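Local coordinates for protein imine reductase (Bacillus cereus, PDB 4D3D) that catalyses the NADPH-dependent, S-selective reduction of the imine 2-methylpyrroline, at residues 199-211 against 265-277. Sequence-based numbering, arbitrary orientation.
Sequences LSYLHALAIANAN and TTQEAGIDIALPA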
loop_
_atom_site.group_PDB
_atom_site.type_symbol
_atom_site.label_atom_id
_atom_site.label_comp_id
_atom_site.label_asym_id
_atom_site.label_seq_id
_atom_site.Cartn_x
_atom_site.Cartn_y
_atom_site.Cartn_z
ATOM N N LEU B 199 -2.350 -6.000 3.705
ATOM C CA LEU B 199 -2.226 -6.273 5.100
ATOM C C LEU B 199 -2.392 -4.986 5.944
ATOM O O LEU B 199 -2.872 -5.033 7.078
ATOM C CB LEU B 199 -0.887 -6.920 5.542
ATOM C CG LEU B 199 -0.773 -8.414 5.233
ATOM C CD1 LEU B 199 0.274 -9.114 6.053
ATOM C CD2 LEU B 199 -2.024 -9.153 5.113
ATOM N N SER B 200 -1.894 -3.863 5.439
ATOM C CA SER B 200 -2.054 -2.645 6.219
ATOM C C SER B 200 -3.516 -2.241 6.352
ATOM O O SER B 200 -3.906 -1.722 7.392
ATOM C CB SER B 200 -1.266 -1.474 5.572
ATOM O OG SER B 200 -1.856 -0.850 4.475
ATOM N N TYR B 201 -4.307 -2.522 5.335
ATOM C CA TYR B 201 -5.782 -2.365 5.353
ATOM C C TYR B 201 -6.390 -3.244 6.435
ATOM O O TYR B 201 -7.173 -2.775 7.292
ATOM C CB TYR B 201 -6.412 -2.631 4.021
ATOM C CG TYR B 201 -7.879 -2.829 4.111
ATOM C CD1 TYR B 201 -8.734 -1.765 4.397
ATOM C CD2 TYR B 201 -8.423 -4.140 4.109
ATOM C CE1 TYR B 201 -10.109 -1.981 4.602
ATOM C CE2 TYR B 201 -9.768 -4.378 4.282
ATOM C CZ TYR B 201 -10.621 -3.327 4.535
ATOM O OH TYR B 201 -12.003 -3.530 4.730
ATOM N N LEU B 202 -5.998 -4.519 6.496
ATOM C CA LEU B 202 -6.511 -5.420 7.592
ATOM C C LEU B 202 -6.122 -4.988 8.971
ATOM O O LEU B 202 -6.895 -5.090 9.965
ATOM C CB LEU B 202 -6.073 -6.860 7.352
ATOM C CG LEU B 202 -6.649 -7.484 6.060
ATOM C CD1 LEU B 202 -6.020 -8.843 5.825
ATOM C CD2 LEU B 202 -8.130 -7.665 6.006
ATOM N N HIS B 203 -4.900 -4.520 9.093
ATOM C CA HIS B 203 -4.353 -4.016 10.299
ATOM C C HIS B 203 -5.160 -2.745 10.798
ATOM O O HIS B 203 -5.584 -2.712 11.990
ATOM C CB HIS B 203 -2.897 -3.676 10.117
ATOM C CG HIS B 203 -2.226 -3.309 11.388
ATOM N ND1 HIS B 203 -2.139 -1.990 11.839
ATOM C CD2 HIS B 203 -1.683 -4.065 12.368
ATOM C CE1 HIS B 203 -1.581 -1.968 13.044
ATOM N NE2 HIS B 203 -1.248 -3.213 13.361
ATOM N N ALA B 204 -5.316 -1.811 9.891
ATOM C CA ALA B 204 -6.130 -0.586 10.130
ATOM C C ALA B 204 -7.583 -0.982 10.508
ATOM O O ALA B 204 -8.168 -0.423 11.491
ATOM C CB ALA B 204 -6.119 0.312 8.928
ATOM N N LEU B 205 -8.171 -1.922 9.780
ATOM C CA LEU B 205 -9.519 -2.418 10.097
ATOM C C LEU B 205 -9.573 -3.033 11.497
ATOM O O LEU B 205 -10.557 -2.800 12.271
ATOM C CB LEU B 205 -10.016 -3.367 9.030
ATOM C CG LEU B 205 -11.388 -3.975 9.276
ATOM C CD1 LEU B 205 -12.452 -2.868 9.345
ATOM C CD2 LEU B 205 -11.655 -4.937 8.156
ATOM N N ALA B 206 -8.550 -3.791 11.930
ATOM C CA ALA B 206 -8.575 -4.330 13.260
ATOM C C ALA B 206 -8.630 -3.251 14.368
ATOM O O ALA B 206 -9.289 -3.406 15.444
ATOM C CB ALA B 206 -7.365 -5.209 13.499
ATOM N N ILE B 207 -7.849 -2.159 14.155
ATOM C CA ILE B 207 -7.885 -0.976 15.047
ATOM C C ILE B 207 -9.303 -0.406 15.040
ATOM O O ILE B 207 -9.808 -0.096 16.148
ATOM C CB ILE B 207 -6.851 0.070 14.634
ATOM C CG1 ILE B 207 -5.436 -0.470 14.768
ATOM C CG2 ILE B 207 -6.979 1.353 15.522
ATOM C CD1 ILE B 207 -4.366 0.436 14.188
ATOM N N ALA B 208 -9.907 -0.246 13.892
ATOM C CA ALA B 208 -11.235 0.387 13.760
ATOM C C ALA B 208 -12.251 -0.505 14.520
ATOM O O ALA B 208 -13.024 -0.037 15.309
ATOM C CB ALA B 208 -11.626 0.437 12.351
ATOM N N ASN B 209 -12.174 -1.796 14.274
ATOM C CA ASN B 209 -13.041 -2.757 15.025
ATOM C C ASN B 209 -12.879 -2.631 16.537
ATOM O O ASN B 209 -13.890 -2.667 17.262
ATOM C CB ASN B 209 -12.818 -4.247 14.602
ATOM C CG ASN B 209 -13.191 -4.605 13.166
ATOM O OD1 ASN B 209 -12.778 -5.705 12.710
ATOM N ND2 ASN B 209 -13.905 -3.799 12.442
ATOM N N ALA B 210 -11.673 -2.503 17.047
ATOM C CA ALA B 210 -11.457 -2.396 18.481
ATOM C C ALA B 210 -12.124 -1.119 19.066
ATOM O O ALA B 210 -12.406 -1.085 20.242
ATOM C CB ALA B 210 -10.011 -2.457 18.807
ATOM N N ASN B 211 -12.391 -0.139 18.225
ATOM C CA ASN B 211 -13.023 1.146 18.603
ATOM C C ASN B 211 -14.469 1.233 18.187
ATOM O O ASN B 211 -15.084 2.341 18.129
ATOM C CB ASN B 211 -12.205 2.263 18.013
ATOM C CG ASN B 211 -10.938 2.515 18.794
ATOM O OD1 ASN B 211 -10.923 3.357 19.736
ATOM N ND2 ASN B 211 -9.861 1.858 18.428
ATOM N N THR B 265 -1.417 4.123 18.692
ATOM C CA THR B 265 -2.814 3.893 18.450
ATOM C C THR B 265 -3.045 2.371 18.445
ATOM O O THR B 265 -4.025 1.845 19.007
ATOM C CB THR B 265 -3.284 4.555 17.157
ATOM O OG1 THR B 265 -3.144 5.982 17.290
ATOM C CG2 THR B 265 -4.718 4.220 16.833
ATOM N N THR B 266 -2.115 1.689 17.764
ATOM C CA THR B 266 -2.168 0.210 17.668
ATOM C C THR B 266 -2.061 -0.427 19.046
ATOM O O THR B 266 -2.918 -1.280 19.345
ATOM C CB THR B 266 -1.028 -0.281 16.747
ATOM O OG1 THR B 266 -1.127 0.344 15.432
ATOM C CG2 THR B 266 -1.132 -1.830 16.522
ATOM N N GLN B 267 -1.074 -0.038 19.854
ATOM C CA GLN B 267 -0.833 -0.615 21.177
ATOM C C GLN B 267 -1.998 -0.366 22.089
ATOM O O GLN B 267 -2.440 -1.292 22.786
ATOM C CB GLN B 267 0.355 -0.014 21.839
ATOM C CG GLN B 267 1.661 -0.353 21.277
ATOM C CD GLN B 267 2.781 0.544 21.807
ATOM O OE1 GLN B 267 2.630 1.759 21.964
ATOM N NE2 GLN B 267 3.932 -0.052 22.034
ATOM N N GLU B 268 -2.568 0.846 22.048
ATOM C CA GLU B 268 -3.757 1.200 22.863
ATOM C C GLU B 268 -4.966 0.363 22.526
ATOM O O GLU B 268 -5.795 0.105 23.399
ATOM C CB GLU B 268 -4.227 2.681 22.577
ATOM C CG GLU B 268 -3.425 3.724 23.183
ATOM C CD GLU B 268 -3.982 5.114 22.664
ATOM O OE1 GLU B 268 -5.086 5.211 21.902
ATOM O OE2 GLU B 268 -3.273 6.017 23.056
ATOM N N ALA B 269 -5.115 -0.060 21.260
ATOM C CA ALA B 269 -6.213 -0.847 20.750
ATOM C C ALA B 269 -6.050 -2.371 20.968
ATOM O O ALA B 269 -6.941 -3.100 20.627
ATOM C CB ALA B 269 -6.523 -0.539 19.292
ATOM N N GLY B 270 -4.930 -2.743 21.552
ATOM C CA GLY B 270 -4.512 -4.131 21.746
ATOM C C GLY B 270 -4.264 -4.899 20.483
ATOM O O GLY B 270 -4.388 -6.124 20.446
ATOM N N ILE B 271 -3.937 -4.209 19.414
ATOM C CA ILE B 271 -3.714 -4.881 18.068
ATOM C C ILE B 271 -2.222 -5.221 17.932
ATOM O O ILE B 271 -1.348 -4.568 18.482
ATOM C CB ILE B 271 -4.247 -3.922 16.982
ATOM C CG1 ILE B 271 -5.776 -3.696 17.130
ATOM C CG2 ILE B 271 -3.894 -4.369 15.536
ATOM C CD1 ILE B 271 -6.577 -4.970 17.334
ATOM N N ASP B 272 -1.934 -6.290 17.170
ATOM C CA ASP B 272 -0.534 -6.718 16.949
ATOM C C ASP B 272 0.287 -5.589 16.360
ATOM O O ASP B 272 -0.095 -4.961 15.396
ATOM C CB ASP B 272 -0.496 -7.909 15.974
ATOM C CG ASP B 272 0.902 -8.576 15.894
ATOM O OD1 ASP B 272 1.299 -9.263 16.850
ATOM O OD2 ASP B 272 1.519 -8.450 14.840
ATOM N N ILE B 273 1.439 -5.394 16.961
ATOM C CA ILE B 273 2.341 -4.282 16.673
ATOM C C ILE B 273 3.355 -4.550 15.531
ATOM O O ILE B 273 3.996 -3.647 15.071
ATOM C CB ILE B 273 3.148 -3.957 17.963
ATOM C CG1 ILE B 273 3.528 -2.543 17.946
ATOM C CG2 ILE B 273 4.365 -4.835 18.214
ATOM C CD1 ILE B 273 2.286 -1.771 18.310
ATOM N N ALA B 274 3.549 -5.812 15.106
ATOM C CA ALA B 274 4.698 -6.113 14.255
ATOM C C ALA B 274 4.773 -5.304 12.992
ATOM O O ALA B 274 5.893 -4.836 12.652
ATOM C CB ALA B 274 4.684 -7.600 13.865
ATOM N N LEU B 275 3.655 -5.112 12.297
ATOM C CA LEU B 275 3.682 -4.433 10.998
ATOM C C LEU B 275 4.047 -2.941 11.129
ATOM O O LEU B 275 5.025 -2.435 10.561
ATOM C CB LEU B 275 2.417 -4.638 10.197
ATOM C CG LEU B 275 2.315 -4.090 8.786
ATOM C CD1 LEU B 275 3.402 -4.714 7.913
ATOM C CD2 LEU B 275 0.933 -4.299 8.130
ATOM N N PRO B 276 3.277 -2.198 11.953
ATOM C CA PRO B 276 3.731 -0.776 12.122
ATOM C C PRO B 276 5.035 -0.587 12.839
ATOM O O PRO B 276 5.747 0.389 12.554
ATOM C CB PRO B 276 2.542 -0.125 12.855
ATOM C CG PRO B 276 1.948 -1.258 13.632
ATOM C CD PRO B 276 2.018 -2.476 12.687
ATOM N N ALA B 277 5.460 -1.509 13.720
ATOM C CA ALA B 277 6.785 -1.469 14.314
ATOM C C ALA B 277 7.905 -1.624 13.323
ATOM O O ALA B 277 8.952 -1.007 13.435
ATOM C CB ALA B 277 6.952 -2.516 15.382
#
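The imidazole of His203 reaches from helix 182-210 into the turn between helices 252-268 and 274-288. Its CG lies anti to the backbone N (chi1 -173°), which carries the ring toward the turn. NE2 donates to Asp272 O, in the ring plane, at 2.9 Å with an N-H...O angle of 149°. Pro276 covers one face of the ring, its CD 3.4 Å from His203 NE2. Thr266 OG1 sits at the ring edge, 3.4 Å from His203 CE1, but its hydrogen bond goes to Val262 O. The other ring nitrogen, ND1, is hydrogen-bonded to Asp192 OD2 of the second subunit, so the ring is probably fixed at both nitrogens.

One turn along helix 182-210, buried Ala206 and Ile207 pack closely against Ile271. Ile271 CD1 touches Ala206 CB at 3.9 Å, and its CG1 meets Ile207 CG1. Ile207 CD1 points to Thr266, and its CG2 to Thr265 CG2. One turn back, Leu275 CD2 lies against the Leu199-Ser200 backbone, 3.9 Å from Ser200 CA.

Toward the helix end the contact is looser and more open to solvent. Ala210 CB rests on Ala269 CB at 4.0 Å. Asn211 ND2 turns back to Ile207 O in a nearly straight bond of 174°, and its OD1 bonds Arg119 of the second subunit.

Gly270, with positive phi, ends helix 252-268 in a Schellman motif. Asp272 OD2 accepts a weak capping bond from Ala274 N, while OD1 salt-bridges Arg285 of the second subunit. Two consecutive helices, joined by a short turn, pack on the long interdomain helix, within the all-helical C-terminal domain through which imine reductases dimerise.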